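Local coordinates for uncharacterized protein BF1531 (Bacteroides fragilis, PDB 3SLR), which is of unknown function but binds magnesium in a phosphatase domain and is probably a hydrolase acting on ester bonds, at residues L20-V25 with N50-E55; K24-G29 with S70-F75; Q64-T69 with L109-L114; F75-T80 with Q118-V123. All blocks are in the same frame, centred on the assembly; numbering follows the deposited sequence.

Interaction 1: L20-V25 with N50-E55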
# COMPACT_ATOMS: atom_id res chain seq x y z
N LEU A 20 -20.03 11.29 -8.32
CA LEU A 20 -18.88 10.40 -8.54
C LEU A 20 -19.00 9.46 -9.74
O LEU A 20 -20.07 8.94 -10.04
CB LEU A 20 -18.64 9.57 -7.28
CG LEU A 20 -18.05 10.22 -6.03
CD1 LEU A 20 -18.57 11.62 -5.80
CD2 LEU A 20 -18.30 9.34 -4.80
N PRO A 21 -17.86 9.21 -10.42
CA PRO A 21 -17.75 8.21 -11.48
C PRO A 21 -18.03 6.81 -10.93
O PRO A 21 -17.51 6.46 -9.86
CB PRO A 21 -16.28 8.28 -11.89
CG PRO A 21 -15.76 9.54 -11.30
CD PRO A 21 -16.55 9.79 -10.07
N LYS A 22 -18.80 6.02 -11.67
CA LYS A 22 -19.22 4.70 -11.20
C LYS A 22 -18.25 3.59 -11.60
O LYS A 22 -17.73 3.57 -12.72
CB LYS A 22 -20.62 4.39 -11.75
CG LYS A 22 -21.48 3.54 -10.83
CD LYS A 22 -21.65 2.11 -11.33
CE LYS A 22 -22.46 2.04 -12.63
NZ LYS A 22 -21.63 1.55 -13.78
N LEU A 23 -17.99 2.65 -10.69
CA LEU A 23 -17.18 1.47 -11.00
C LEU A 23 -17.90 0.24 -10.48
O LEU A 23 -18.43 0.25 -9.37
CB LEU A 23 -15.80 1.56 -10.34
CG LEU A 23 -14.82 2.62 -10.85
CD1 LEU A 23 -13.57 2.64 -9.97
CD2 LEU A 23 -14.46 2.29 -12.29
N LYS A 24 -17.94 -0.81 -11.28
CA LYS A 24 -18.57 -2.06 -10.86
C LYS A 24 -17.49 -2.99 -10.32
O LYS A 24 -16.58 -3.38 -11.06
CB LYS A 24 -19.33 -2.70 -12.01
CG LYS A 24 -20.58 -1.92 -12.41
CD LYS A 24 -20.96 -2.15 -13.86
CE LYS A 24 -21.42 -3.55 -14.10
NZ LYS A 24 -21.73 -3.78 -15.55
N VAL A 25 -17.60 -3.33 -9.04
CA VAL A 25 -16.61 -4.16 -8.36
C VAL A 25 -17.26 -5.46 -7.86
O VAL A 25 -18.23 -5.42 -7.09
CB VAL A 25 -16.01 -3.42 -7.16
CG1 VAL A 25 -15.01 -4.31 -6.40
CG2 VAL A 25 -15.34 -2.13 -7.62
N ASN A 50 -18.00 6.11 -7.11
CA ASN A 50 -19.28 5.49 -6.78
C ASN A 50 -19.17 4.00 -7.05
O ASN A 50 -19.33 3.55 -8.19
CB ASN A 50 -20.40 6.10 -7.62
CG ASN A 50 -21.77 5.54 -7.26
OD1 ASN A 50 -22.76 5.83 -7.92
ND2 ASN A 50 -21.82 4.74 -6.20
N ILE A 51 -18.85 3.23 -6.01
CA ILE A 51 -18.64 1.80 -6.15
C ILE A 51 -19.93 1.00 -6.09
O ILE A 51 -20.62 1.00 -5.07
CB ILE A 51 -17.72 1.28 -5.02
CG1 ILE A 51 -16.39 2.03 -5.04
CG2 ILE A 51 -17.56 -0.24 -5.13
CD1 ILE A 51 -15.60 1.83 -6.31
N GLU A 52 -20.26 0.31 -7.18
CA GLU A 52 -21.35 -0.64 -7.15
C GLU A 52 -20.74 -2.00 -6.84
O GLU A 52 -20.05 -2.59 -7.67
CB GLU A 52 -22.10 -0.69 -8.49
CG GLU A 52 -23.27 -1.69 -8.49
CD GLU A 52 -23.96 -1.83 -9.85
OE1 GLU A 52 -24.81 -2.74 -9.99
OE2 GLU A 52 -23.67 -1.03 -10.76
N LEU A 53 -20.99 -2.49 -5.64
CA LEU A 53 -20.30 -3.69 -5.17
C LEU A 53 -21.19 -4.93 -5.15
O LEU A 53 -22.14 -5.02 -4.37
CB LEU A 53 -19.69 -3.44 -3.80
CG LEU A 53 -18.53 -4.37 -3.44
CD1 LEU A 53 -17.47 -3.62 -2.69
CD2 LEU A 53 -19.04 -5.58 -2.67
N TRP A 54 -20.87 -5.89 -6.02
CA TRP A 54 -21.54 -7.19 -6.02
C TRP A 54 -20.71 -8.19 -5.23
O TRP A 54 -19.51 -8.32 -5.45
CB TRP A 54 -21.75 -7.70 -7.45
CG TRP A 54 -22.37 -9.07 -7.51
CD1 TRP A 54 -23.70 -9.37 -7.48
CD2 TRP A 54 -21.67 -10.32 -7.63
NE1 TRP A 54 -23.88 -10.73 -7.56
CE2 TRP A 54 -22.65 -11.33 -7.66
CE3 TRP A 54 -20.32 -10.68 -7.72
CZ2 TRP A 54 -22.32 -12.69 -7.76
CZ3 TRP A 54 -20.00 -12.03 -7.83
CH2 TRP A 54 -20.99 -13.01 -7.84
N GLU A 55 -21.36 -8.89 -4.31
CA GLU A 55 -20.71 -9.87 -3.45
C GLU A 55 -21.22 -11.24 -3.83
O GLU A 55 -22.44 -11.46 -3.86
CB GLU A 55 -21.12 -9.60 -2.01
CG GLU A 55 -20.03 -9.42 -1.01
CD GLU A 55 -20.59 -9.35 0.40
OE1 GLU A 55 -20.20 -10.19 1.23
OE2 GLU A 55 -21.43 -8.46 0.67

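Interaction 2: K24-G29 with S70-F75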
# COMPACT_ATOMS: atom_id res chain seq x y z
N LYS A 24 -17.94 -0.81 -11.28
CA LYS A 24 -18.57 -2.06 -10.86
C LYS A 24 -17.49 -2.99 -10.32
O LYS A 24 -16.58 -3.38 -11.06
CB LYS A 24 -19.33 -2.70 -12.01
CG LYS A 24 -20.58 -1.92 -12.41
CD LYS A 24 -20.96 -2.15 -13.86
CE LYS A 24 -21.42 -3.55 -14.10
NZ LYS A 24 -21.73 -3.78 -15.55
N VAL A 25 -17.60 -3.33 -9.04
CA VAL A 25 -16.61 -4.16 -8.36
C VAL A 25 -17.26 -5.46 -7.86
O VAL A 25 -18.23 -5.42 -7.09
CB VAL A 25 -16.01 -3.42 -7.16
CG1 VAL A 25 -15.01 -4.31 -6.40
CG2 VAL A 25 -15.34 -2.13 -7.62
N ALA A 26 -16.74 -6.59 -8.32
CA ALA A 26 -17.17 -7.89 -7.79
C ALA A 26 -16.20 -8.35 -6.69
O ALA A 26 -14.99 -8.19 -6.82
CB ALA A 26 -17.23 -8.93 -8.90
N LEU A 27 -16.75 -8.90 -5.62
CA LEU A 27 -15.92 -9.43 -4.54
C LEU A 27 -16.35 -10.86 -4.25
O LEU A 27 -17.52 -11.13 -4.00
CB LEU A 27 -16.09 -8.58 -3.28
CG LEU A 27 -15.44 -9.10 -2.00
CD1 LEU A 27 -13.91 -9.13 -2.12
CD2 LEU A 27 -15.88 -8.24 -0.82
N LEU A 28 -15.39 -11.78 -4.31
CA LEU A 28 -15.66 -13.20 -4.07
C LEU A 28 -14.60 -13.75 -3.12
O LEU A 28 -13.40 -13.61 -3.38
CB LEU A 28 -15.63 -13.98 -5.39
CG LEU A 28 -16.47 -13.45 -6.55
CD1 LEU A 28 -15.67 -12.42 -7.35
CD2 LEU A 28 -16.90 -14.57 -7.46
N GLY A 29 -15.03 -14.38 -2.04
CA GLY A 29 -14.09 -14.88 -1.05
C GLY A 29 -14.49 -16.21 -0.46
O GLY A 29 -15.63 -16.65 -0.63
N SER A 70 -23.12 -17.81 -14.64
CA SER A 70 -23.25 -17.38 -13.25
C SER A 70 -23.58 -15.90 -13.09
O SER A 70 -23.37 -15.10 -14.00
CB SER A 70 -21.95 -17.68 -12.50
OG SER A 70 -20.91 -16.81 -12.95
N ASP A 71 -24.09 -15.54 -11.91
CA ASP A 71 -24.36 -14.15 -11.57
C ASP A 71 -23.13 -13.26 -11.73
O ASP A 71 -23.25 -12.08 -12.04
CB ASP A 71 -24.86 -14.04 -10.13
CG ASP A 71 -26.26 -14.60 -9.95
OD1 ASP A 71 -26.96 -14.80 -10.97
OD2 ASP A 71 -26.66 -14.84 -8.79
N TYR A 72 -21.95 -13.83 -11.48
CA TYR A 72 -20.71 -13.07 -11.59
C TYR A 72 -20.52 -12.51 -13.00
O TYR A 72 -20.29 -11.31 -13.17
CB TYR A 72 -19.51 -13.94 -11.21
CG TYR A 72 -18.20 -13.34 -11.66
CD1 TYR A 72 -17.64 -12.25 -10.99
CD2 TYR A 72 -17.53 -13.85 -12.76
CE1 TYR A 72 -16.44 -11.69 -11.41
CE2 TYR A 72 -16.33 -13.30 -13.19
CZ TYR A 72 -15.79 -12.23 -12.51
OH TYR A 72 -14.61 -11.70 -12.93
N TYR A 73 -20.61 -13.37 -14.01
CA TYR A 73 -20.45 -12.92 -15.39
C TYR A 73 -21.57 -12.00 -15.84
O TYR A 73 -21.34 -11.06 -16.61
CB TYR A 73 -20.31 -14.10 -16.35
CG TYR A 73 -19.00 -14.83 -16.17
CD1 TYR A 73 -17.81 -14.27 -16.62
CD2 TYR A 73 -18.95 -16.05 -15.52
CE1 TYR A 73 -16.60 -14.93 -16.44
CE2 TYR A 73 -17.75 -16.71 -15.34
CZ TYR A 73 -16.58 -16.14 -15.80
OH TYR A 73 -15.39 -16.81 -15.62
N GLN A 74 -22.78 -12.25 -15.36
CA GLN A 74 -23.90 -11.37 -15.69
C GLN A 74 -23.69 -9.96 -15.14
O GLN A 74 -24.20 -8.98 -15.69
CB GLN A 74 -25.22 -11.95 -15.20
CG GLN A 74 -25.47 -13.40 -15.64
CD GLN A 74 -25.60 -13.57 -17.14
OE1 GLN A 74 -25.42 -12.62 -17.91
NE2 GLN A 74 -25.92 -14.79 -17.58
N PHE A 75 -22.91 -9.85 -14.06
CA PHE A 75 -22.65 -8.56 -13.42
C PHE A 75 -21.71 -7.67 -14.25
O PHE A 75 -21.75 -6.46 -14.15
CB PHE A 75 -22.09 -8.77 -12.00
CG PHE A 75 -21.77 -7.49 -11.27
CD1 PHE A 75 -22.78 -6.59 -10.94
CD2 PHE A 75 -20.46 -7.19 -10.89
CE1 PHE A 75 -22.50 -5.41 -10.27
CE2 PHE A 75 -20.17 -6.01 -10.21
CZ PHE A 75 -21.19 -5.12 -9.90

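Interaction 3: Q64-T69 with L109-L114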
# COMPACT_ATOMS: atom_id res chain seq x y z
N GLN A 64 -18.57 -19.61 -9.10
CA GLN A 64 -18.96 -18.47 -9.92
C GLN A 64 -18.06 -18.27 -11.13
O GLN A 64 -18.54 -17.94 -12.22
CB GLN A 64 -18.98 -17.20 -9.07
CG GLN A 64 -20.13 -17.14 -8.08
CD GLN A 64 -21.47 -16.95 -8.78
OE1 GLN A 64 -21.66 -16.00 -9.55
NE2 GLN A 64 -22.41 -17.84 -8.51
N ILE A 65 -16.76 -18.46 -10.94
CA ILE A 65 -15.81 -18.25 -12.02
C ILE A 65 -15.90 -19.36 -13.08
O ILE A 65 -15.70 -19.10 -14.27
CB ILE A 65 -14.35 -18.13 -11.48
CG1 ILE A 65 -14.22 -16.91 -10.55
CG2 ILE A 65 -13.34 -18.01 -12.61
CD1 ILE A 65 -14.55 -15.58 -11.20
N MSE A 66 -16.20 -20.57 -12.64
CA MSE A 66 -16.24 -21.75 -13.51
C MSE A 66 -17.52 -21.82 -14.34
O MSE A 66 -17.56 -22.48 -15.39
CB MSE A 66 -16.12 -23.04 -12.69
CG MSE A 66 -14.85 -23.15 -11.85
SE MSE A 66 -13.21 -23.24 -12.90
CE MSE A 66 -13.49 -24.96 -13.78
N ASP A 67 -18.57 -21.15 -13.88
CA ASP A 67 -19.88 -21.20 -14.53
C ASP A 67 -20.15 -19.94 -15.34
O ASP A 67 -20.45 -18.90 -14.77
CB ASP A 67 -20.98 -21.40 -13.49
CG ASP A 67 -22.37 -21.38 -14.09
OD1 ASP A 67 -22.49 -21.42 -15.34
OD2 ASP A 67 -23.35 -21.34 -13.31
N PRO A 68 -20.05 -20.05 -16.68
CA PRO A 68 -20.19 -18.91 -17.60
C PRO A 68 -21.57 -18.24 -17.52
O PRO A 68 -21.70 -17.09 -17.94
CB PRO A 68 -19.99 -19.54 -18.98
CG PRO A 68 -19.29 -20.84 -18.72
CD PRO A 68 -19.80 -21.31 -17.40
N THR A 69 -22.56 -18.94 -17.00
CA THR A 69 -23.91 -18.39 -16.87
C THR A 69 -24.14 -17.76 -15.50
O THR A 69 -25.21 -17.23 -15.22
CB THR A 69 -24.99 -19.47 -17.11
OG1 THR A 69 -25.08 -20.33 -15.96
CG2 THR A 69 -24.66 -20.31 -18.34
N LEU A 109 -2.59 -22.28 -8.46
CA LEU A 109 -2.02 -21.49 -9.54
C LEU A 109 -2.76 -21.75 -10.85
O LEU A 109 -3.01 -20.83 -11.62
CB LEU A 109 -0.52 -21.76 -9.71
CG LEU A 109 0.38 -21.23 -8.59
CD1 LEU A 109 1.73 -21.88 -8.66
CD2 LEU A 109 0.51 -19.71 -8.72
N ASP A 110 -3.13 -23.00 -11.10
CA ASP A 110 -3.93 -23.31 -12.28
C ASP A 110 -5.26 -22.55 -12.26
O ASP A 110 -5.70 -22.02 -13.29
CB ASP A 110 -4.19 -24.82 -12.39
CG ASP A 110 -2.97 -25.59 -12.88
OD1 ASP A 110 -2.02 -24.96 -13.40
OD2 ASP A 110 -2.96 -26.84 -12.77
N PHE A 111 -5.91 -22.50 -11.10
CA PHE A 111 -7.18 -21.79 -11.02
C PHE A 111 -6.97 -20.30 -11.29
O PHE A 111 -7.76 -19.67 -12.00
CB PHE A 111 -7.86 -21.96 -9.66
CG PHE A 111 -9.10 -21.13 -9.54
CD1 PHE A 111 -10.26 -21.50 -10.21
CD2 PHE A 111 -9.10 -19.96 -8.81
CE1 PHE A 111 -11.41 -20.72 -10.14
CE2 PHE A 111 -10.24 -19.16 -8.73
CZ PHE A 111 -11.40 -19.55 -9.39
N VAL A 112 -5.91 -19.74 -10.71
CA VAL A 112 -5.61 -18.33 -10.94
C VAL A 112 -5.39 -18.03 -12.43
O VAL A 112 -5.92 -17.05 -12.96
CB VAL A 112 -4.43 -17.87 -10.08
CG1 VAL A 112 -4.04 -16.43 -10.44
CG2 VAL A 112 -4.78 -17.97 -8.61
N ARG A 113 -4.62 -18.88 -13.11
CA ARG A 113 -4.41 -18.69 -14.54
C ARG A 113 -5.71 -18.80 -15.33
O ARG A 113 -5.95 -18.04 -16.28
CB ARG A 113 -3.38 -19.68 -15.09
CG ARG A 113 -1.98 -19.46 -14.54
CD ARG A 113 -0.91 -20.12 -15.40
NE ARG A 113 -0.68 -19.36 -16.63
CZ ARG A 113 0.42 -19.45 -17.37
NH1 ARG A 113 1.40 -20.27 -17.00
NH2 ARG A 113 0.55 -18.73 -18.48
N LEU A 114 -6.56 -19.74 -14.93
CA LEU A 114 -7.85 -19.91 -15.59
C LEU A 114 -8.66 -18.61 -15.47
O LEU A 114 -9.22 -18.13 -16.45
CB LEU A 114 -8.61 -21.09 -14.97
CG LEU A 114 -9.95 -21.57 -15.53
CD1 LEU A 114 -11.08 -20.60 -15.22
CD2 LEU A 114 -9.85 -21.85 -17.03

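Interaction 4: F75-T80 with Q118-V123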
# COMPACT_ATOMS: atom_id res chain seq x y z
N PHE A 75 -22.91 -9.85 -14.06
CA PHE A 75 -22.65 -8.56 -13.42
C PHE A 75 -21.71 -7.67 -14.25
O PHE A 75 -21.75 -6.46 -14.15
CB PHE A 75 -22.09 -8.77 -12.00
CG PHE A 75 -21.77 -7.49 -11.27
CD1 PHE A 75 -22.78 -6.59 -10.94
CD2 PHE A 75 -20.46 -7.19 -10.89
CE1 PHE A 75 -22.50 -5.41 -10.27
CE2 PHE A 75 -20.17 -6.01 -10.21
CZ PHE A 75 -21.19 -5.12 -9.90
N GLU A 76 -20.85 -8.31 -15.05
CA GLU A 76 -19.88 -7.61 -15.90
C GLU A 76 -19.05 -6.57 -15.13
O GLU A 76 -19.11 -5.38 -15.40
CB GLU A 76 -20.57 -6.95 -17.09
CG GLU A 76 -21.22 -7.95 -18.04
CD GLU A 76 -22.00 -7.28 -19.17
OE1 GLU A 76 -22.25 -6.06 -19.09
OE2 GLU A 76 -22.36 -7.98 -20.14
N PRO A 77 -18.26 -7.04 -14.16
CA PRO A 77 -17.54 -6.10 -13.30
C PRO A 77 -16.39 -5.39 -14.02
O PRO A 77 -15.80 -5.92 -14.97
CB PRO A 77 -16.99 -7.00 -12.18
CG PRO A 77 -16.85 -8.36 -12.84
CD PRO A 77 -18.04 -8.44 -13.77
N ASP A 78 -16.10 -4.18 -13.55
CA ASP A 78 -14.90 -3.46 -13.96
C ASP A 78 -13.68 -4.00 -13.21
O ASP A 78 -12.57 -4.05 -13.76
CB ASP A 78 -15.06 -1.97 -13.67
CG ASP A 78 -16.18 -1.35 -14.48
OD1 ASP A 78 -16.17 -1.52 -15.71
OD2 ASP A 78 -17.05 -0.69 -13.87
N TYR A 79 -13.89 -4.38 -11.95
CA TYR A 79 -12.84 -5.01 -11.14
C TYR A 79 -13.39 -6.25 -10.47
O TYR A 79 -14.55 -6.28 -10.07
CB TYR A 79 -12.32 -4.04 -10.08
CG TYR A 79 -11.58 -2.88 -10.67
CD1 TYR A 79 -12.26 -1.74 -11.08
CD2 TYR A 79 -10.20 -2.93 -10.84
CE1 TYR A 79 -11.58 -0.67 -11.65
CE2 TYR A 79 -9.52 -1.87 -11.41
CZ TYR A 79 -10.21 -0.75 -11.81
OH TYR A 79 -9.52 0.31 -12.37
N THR A 80 -12.55 -7.28 -10.36
CA THR A 80 -12.90 -8.52 -9.68
C THR A 80 -11.89 -8.76 -8.57
O THR A 80 -10.71 -8.96 -8.83
CB THR A 80 -12.89 -9.72 -10.66
OG1 THR A 80 -13.93 -9.56 -11.63
CG2 THR A 80 -13.11 -11.04 -9.92
N GLN A 118 -9.84 -15.76 -18.67
CA GLN A 118 -11.22 -15.39 -18.98
C GLN A 118 -11.31 -14.00 -19.62
O GLN A 118 -12.14 -13.77 -20.50
CB GLN A 118 -12.11 -15.47 -17.75
CG GLN A 118 -12.20 -16.88 -17.17
CD GLN A 118 -12.24 -17.96 -18.25
OE1 GLN A 118 -13.20 -18.03 -19.02
NE2 GLN A 118 -11.21 -18.80 -18.29
N GLY A 119 -10.46 -13.09 -19.17
CA GLY A 119 -10.41 -11.74 -19.72
C GLY A 119 -11.56 -10.86 -19.27
O GLY A 119 -12.16 -10.15 -20.08
N ILE A 120 -11.86 -10.89 -17.97
CA ILE A 120 -13.02 -10.19 -17.42
C ILE A 120 -12.66 -8.98 -16.54
O ILE A 120 -12.57 -9.11 -15.32
CB ILE A 120 -13.89 -11.17 -16.62
CG1 ILE A 120 -15.22 -10.53 -16.20
CG2 ILE A 120 -13.08 -11.77 -15.45
CD1 ILE A 120 -16.20 -10.44 -17.32
N GLY A 121 -12.48 -7.81 -17.14
CA GLY A 121 -12.07 -6.64 -16.38
C GLY A 121 -10.70 -6.89 -15.76
O GLY A 121 -9.96 -7.76 -16.20
N ARG A 122 -10.37 -6.11 -14.73
CA ARG A 122 -9.12 -6.30 -14.00
C ARG A 122 -9.36 -7.14 -12.76
O ARG A 122 -10.41 -7.04 -12.13
CB ARG A 122 -8.50 -4.96 -13.62
CG ARG A 122 -7.74 -4.27 -14.75
CD ARG A 122 -8.58 -3.21 -15.42
NE ARG A 122 -7.78 -2.41 -16.34
CZ ARG A 122 -8.18 -1.27 -16.89
NH1 ARG A 122 -9.38 -0.78 -16.60
NH2 ARG A 122 -7.38 -0.61 -17.71
N VAL A 123 -8.39 -7.98 -12.42
CA VAL A 123 -8.49 -8.82 -11.24
C VAL A 123 -7.56 -8.29 -10.17
O VAL A 123 -6.42 -7.95 -10.46
CB VAL A 123 -8.12 -10.28 -11.57
CG1 VAL A 123 -7.99 -11.12 -10.29
CG2 VAL A 123 -9.15 -10.87 -12.51
O HOH W 1 -11.67 -2.26 -15.65

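Interaction 1: L20-V25 with N50-E55
Lys22 to Val25 pair level with Asn50 to Leu53 as parallel neighbours in a beta-alpha-beta crossover, the intervening chain passing through helix 34-46. Strand 50-55 is the outermost strand at this end of the parallel sheet of the N-terminal domain, which belongs to the SGNH-hydrolase clan. Five backbone hydrogen bonds zip the pair together; the straightest runs from Val25 N to Glu52 O (2.9 Å, 172° at the hydrogen).

The side chain of Lys22, at the start of its strand, reaches across to two residues of the edge strand. Its CB lies 3.9 Å from Asn50 O, and CG settles closer to that same Asn50 O, at 3.4 Å. A bend at chi2 (-107°) then turns the chain toward Glu52, where Lys22 CD passes 3.8 Å from Glu52 OE2 and CE follows alongside. The tip, Lys22 NZ, stops 4.5 Å from Glu52 OE2, beyond a salt bridge, so any attraction is probably modest. Glu52 stands fully extended (chi1 -180°), which also lays its OE2 3.6 Å from Lys24 CG: one carboxylate oxygen rests against methylenes of two lysines.

The face carrying Leu23, Val25, Ile51 and Leu53 is apolar, and Leu53 turns there against helix 34-46. Ile51 divides its branches between two partners, with CD1 4.0 Å from Leu23 CB and CG2 3.8 Å from Val25 CG2.

Interaction 2: K24-G29 with S70-F75
Helix 71-75 belongs to the connection leading from strand 50-55 to strand 79-83 of the parallel sheet in this alpha/beta domain, and its Tyr72 and Phe75 are laid on Lys24, Ala26 and Leu28 of strand 22-29. The helix and strand segments run nearly antiparallel (165°), their axes 9.7 Å apart at the closest approach.

Both rings reach the sheet because each CG is anti to its backbone N, with chi1 179° in Phe75 and 164° in Tyr72. Phe75 lies beneath the aliphatic part of Lys24: CE of the lysine is over one ring face, and Lys24 CB is 3.7 Å from Phe75 CZ. The ammonium group contributes little to this packing, Lys24 NZ being 5.6 Å from the Phe75 ring centroid, a long, weak cation-pi approach; NZ also makes a weak hydrogen bond to Glu76 O. Trp54 of the edge strand also meets the Phe75 ring.

Ala26 CB touches both rings, lying 4.2 Å from Phe75 CD2. Leu28 crosses Tyr72 at about a right angle, with Leu28 CD1 4.1 Å from Tyr72 CD1. Tyr72 OH is hydrogen-bonded to Thr80 OG1 on the next strand, while at the ring's edge Ala26 CB touches Tyr72 CE1 at 3.8 Å.

Interaction 3: Q64-T69 with L109-L114
Met66 and Leu114 mark the nearest backbone approach, with 8.8 Å between their CA atoms, so the end of helix 61-66 meets the middle of helix 104-118 through side chains alone. The contact is a small helix-helix junction in the layered alpha/beta fold, where two connections between strands of the parallel sheet come side by side.

Phe111 meets both Ile65 and Met66. Its chi1 of 175° swings the ring away from its own amide nitrogen and out from helix 104-118, setting its leading atoms against the branch point of Ile65: Phe111 CZ is 3.9 Å from Ile65 CB and 4.0 Å from Ile65 CG1. The two side chains cross at about a right angle. Val61 and Glu62, further back on the same helix as Ile65, touch Phe111 as well.

Met66 is present as selenomethionine, and the bends of its side chain at chi2 and chi3 bring the selenium toward the partner helix. There it makes a Met-aromatic contact at the ring edge, 5.4 Å from the Phe111 centroid and 86° off the ring normal, with Met66 SE 4.1 Å from Phe111 CE1. The same selenium also rests against Leu114, 4.1 Å from its CD1, and so bridges residues on successive turns.

Beyond the helix end the chain turns sharply, and Ser70 OG lies within hydrogen-bonding distance of both Gln64 O and Asp67 O, which must share its single proton. An Asx turn shapes this exit: Asp67 OD1 accepts from Thr69 N (3.0 Å) and from Thr69 OG1 (2.9 Å), both reaching it from one face of the carboxylate.

Interaction 4: F75-T80 with Q118-V123
Tyr79 and Arg122 sit level with each other where strands 79-83 and 122-126 begin to run parallel in the central sheet. The backbone join is brief: Arg122 N donates to Asp78 O at 3.2 Å, and Thr80 N to Arg122 O at 2.8 Å.

In both Tyr79 and Arg122 the CG lies beside the backbone N. The tyrosine ring therefore stands next to the root of the arginine, with Tyr79 CD2 3.8 Å from Arg122 CB. A bend at chi2 (99°) then carries the guanidinium back toward the start of the strands; its plane is 18° from that of the ring, but the two side chains cross obliquely and do not stack. A water completes the link, donating to Asp78 O (2.8 Å) and accepting from Arg122 NH1 (2.9 Å). Asp78 turns its carboxylate the other way, OD2 accepting from Lys24 N.

Thr80 sets OG1 beside its backbone N (chi1 -66°), and Val123 CG1, opposite its own N, lies 3.8 Å from Thr80 O. Gly121 brings its CA 3.7 Å from Asp78 O. Just before it, Ile120 CG1 approaches Pro77 CD at 4.3 Å.

Strand 22-29 lies beyond strand 79-83, and strand 168-171 beyond 122-126. Helix 203-217 packs on Tyr79 and Arg122, and Gln218, just after that helix, hydrogen-bonds Tyr79 OH through NE2. Tyr72 of helix 71-75 instead packs on Pro77 and Ile120 and is the polar partner of Thr80.

From the N terminus, interaction 1 closes the shortest loop, bringing the chain back through helix 34-46 to pair strands 22-29 and 50-55. Interaction 2 starts from the same strand and closes a longer loop, seating helix 71-75 on the sheet. Interaction 3 opens before that loop has closed and ends in helix 104-118, so it crosses interaction 2; it likewise crosses interaction 4, which opens at Phe75, the residue shared with interaction 2, and closes after helix 104-118. Interactions 1 and 4 follow in series, tied by backbone bonds of Lys24 to Asp78 and Tyr79. Together they unite four neighbouring strands with the helical connections beside them.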